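Local coordinates for protein eukaryotic translation initiation factor 4 gamma 2 (Homo sapiens, PDB 4IUL) that probably acts in translation initiation as an eIF4G-related scaffold, with a MIF4G domain that interacts with the helicase eIF4A, at residues C198-M203 and F241-T246. Sequence-based numbering, arbitrary orientation.
Sequences CLCQIM and FLLQDT
C200 of helix 193-210 packs between the side chains of L242, L243 and T246 on helix 237-251. The two helices belong to the HEAT-repeat array of the MIF4G domain. They run nearly parallel here, with segment axes 9.9 Å apart and inclined at 22°. The C200 thiol lies beside its backbone N, anti to the carbonyl carbon (chi1 -70°). This rotamer turns SG toward L243 and T246. CD1 of L242 lies over CB of C200 at 3.3 Å and is close to SG as well. That is tighter than usual carbon packing, but L242 chi1 is off the staggered positions, so the exact closeness is uncertain. SG of C200 reaches CD2 of L243 at 3.6 Å. L243 starts off to one side, and it is the end of its side chain that approaches the sulfur. SG of C200 also lies 3.5 Å from OG1 of T246. One turn further along, the bent chain of M203 crosses the T246 side chain at about a right angle. CG of M203 is 3.9 Å from CG2 of T246, while the thioether end turns away. M203 and T246 both also touch F223 of helix 216-227. Solvent-exposed D245 forms a salt bridge with R204, so a charge pair also links the two helices. The T246 hydroxyl turns back into its own helix: OG1 donates to O of L242 at 3.0 Å, and that carbonyl also accepts from N of T246.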
loop_
_atom_site.group_PDB
_atom_site.type_symbol
_atom_site.label_atom_id
_atom_site.label_comp_id
_atom_site.label_asym_id
_atom_site.label_seq_id
_atom_site.Cartn_x
_atom_site.Cartn_y
_atom_site.Cartn_z
ATOM N N CYS A 198 6.944 -11.072 -0.190
ATOM C CA CYS A 198 6.351 -9.746 -0.051
ATOM C C CYS A 198 6.763 -9.177 1.311
ATOM O O CYS A 198 7.156 -8.018 1.415
ATOM C CB CYS A 198 4.827 -9.852 -0.145
ATOM S SG CYS A 198 3.900 -8.291 -0.135
ATOM N N LEU A 199 6.682 -10.012 2.347
ATOM C CA LEU A 199 7.047 -9.611 3.703
ATOM C C LEU A 199 8.461 -9.044 3.757
ATOM O O LEU A 199 8.698 -8.010 4.378
ATOM C CB LEU A 199 6.936 -10.798 4.662
ATOM C CG LEU A 199 7.513 -10.571 6.061
ATOM C CD1 LEU A 199 6.715 -9.497 6.786
ATOM C CD2 LEU A 199 7.484 -11.869 6.837
ATOM N N CYS A 200 9.404 -9.713 3.105
ATOM C CA CYS A 200 10.774 -9.222 3.106
ATOM C C CYS A 200 10.868 -7.879 2.388
ATOM O O CYS A 200 11.685 -7.036 2.746
ATOM C CB CYS A 200 11.712 -10.251 2.467
ATOM S SG CYS A 200 11.936 -11.741 3.491
ATOM N N GLN A 201 10.027 -7.678 1.379
ATOM C CA GLN A 201 10.014 -6.424 0.636
ATOM C C GLN A 201 9.597 -5.310 1.591
ATOM O O GLN A 201 10.307 -4.317 1.752
ATOM C CB GLN A 201 9.015 -6.499 -0.517
ATOM C CG GLN A 201 8.969 -5.243 -1.356
ATOM C CD GLN A 201 10.285 -4.985 -2.066
ATOM O OE1 GLN A 201 10.639 -5.691 -3.011
ATOM N NE2 GLN A 201 11.024 -3.980 -1.603
ATOM N N ILE A 202 8.435 -5.492 2.219
ATOM C CA ILE A 202 7.897 -4.535 3.185
ATOM C C ILE A 202 8.909 -4.261 4.286
ATOM O O ILE A 202 9.178 -3.111 4.629
ATOM C CB ILE A 202 6.598 -5.075 3.843
ATOM C CG1 ILE A 202 5.398 -4.760 2.953
ATOM C CG2 ILE A 202 6.414 -4.474 5.234
ATOM C CD1 ILE A 202 5.167 -3.274 2.746
ATOM N N MET A 203 9.470 -5.330 4.834
ATOM C CA MET A 203 10.448 -5.220 5.903
ATOM C C MET A 203 11.656 -4.349 5.519
ATOM O O MET A 203 12.135 -3.565 6.340
ATOM C CB MET A 203 10.902 -6.622 6.324
ATOM C CG MET A 203 11.170 -6.784 7.809
ATOM S SD MET A 203 9.719 -6.573 8.873
ATOM C CE MET A 203 10.071 -5.045 9.567
ATOM N N PHE A 241 16.632 -17.841 1.583
ATOM C CA PHE A 241 17.859 -17.050 1.528
ATOM C C PHE A 241 17.475 -15.578 1.657
ATOM O O PHE A 241 18.267 -14.747 2.110
ATOM C CB PHE A 241 18.613 -17.272 0.213
ATOM C CG PHE A 241 19.182 -18.663 0.059
ATOM C CD1 PHE A 241 19.717 -19.342 1.156
ATOM C CD2 PHE A 241 19.203 -19.287 -1.188
ATOM C CE1 PHE A 241 20.264 -20.617 1.013
ATOM C CE2 PHE A 241 19.748 -20.561 -1.342
ATOM C CZ PHE A 241 20.279 -21.228 -0.238
ATOM N N LEU A 242 16.241 -15.272 1.263
ATOM C CA LEU A 242 15.720 -13.912 1.321
ATOM C C LEU A 242 15.368 -13.584 2.769
ATOM O O LEU A 242 15.492 -12.439 3.205
ATOM C CB LEU A 242 14.475 -13.791 0.437
ATOM C CG LEU A 242 14.275 -12.473 -0.313
ATOM C CD1 LEU A 242 14.273 -11.316 0.675
ATOM C CD2 LEU A 242 15.384 -12.292 -1.332
ATOM N N LEU A 243 14.933 -14.595 3.512
ATOM C CA LEU A 243 14.587 -14.399 4.912
ATOM C C LEU A 243 15.863 -14.200 5.718
ATOM O O LEU A 243 15.935 -13.314 6.570
ATOM C CB LEU A 243 13.804 -15.604 5.449
ATOM C CG LEU A 243 12.384 -15.814 4.910
ATOM C CD1 LEU A 243 11.873 -17.195 5.308
ATOM C CD2 LEU A 243 11.467 -14.714 5.438
ATOM N N GLN A 244 16.873 -15.021 5.435
ATOM C CA GLN A 244 18.153 -14.940 6.131
ATOM C C GLN A 244 18.814 -13.582 5.954
ATOM O O GLN A 244 19.420 -13.056 6.886
ATOM C CB GLN A 244 19.109 -16.028 5.637
ATOM C CG GLN A 244 18.656 -17.448 5.927
ATOM C CD GLN A 244 19.712 -18.486 5.569
ATOM O OE1 GLN A 244 19.482 -19.693 5.691
ATOM N NE2 GLN A 244 20.879 -18.018 5.130
ATOM N N ASP A 245 18.703 -13.014 4.758
ATOM C CA ASP A 245 19.314 -11.717 4.499
ATOM C C ASP A 245 18.590 -10.592 5.237
ATOM O O ASP A 245 19.213 -9.621 5.665
ATOM C CB ASP A 245 19.328 -11.418 2.997
ATOM C CG ASP A 245 20.074 -10.133 2.666
ATOM O OD1 ASP A 245 21.303 -10.080 2.909
ATOM O OD2 ASP A 245 19.435 -9.176 2.173
ATOM N N THR A 246 17.273 -10.723 5.382
ATOM C CA THR A 246 16.480 -9.713 6.075
ATOM C C THR A 246 16.775 -9.761 7.574
ATOM O O THR A 246 17.020 -8.735 8.201
ATOM C CB THR A 246 14.972 -9.936 5.832
ATOM O OG1 THR A 246 14.695 -9.800 4.434
ATOM C CG2 THR A 246 14.146 -8.917 6.602
#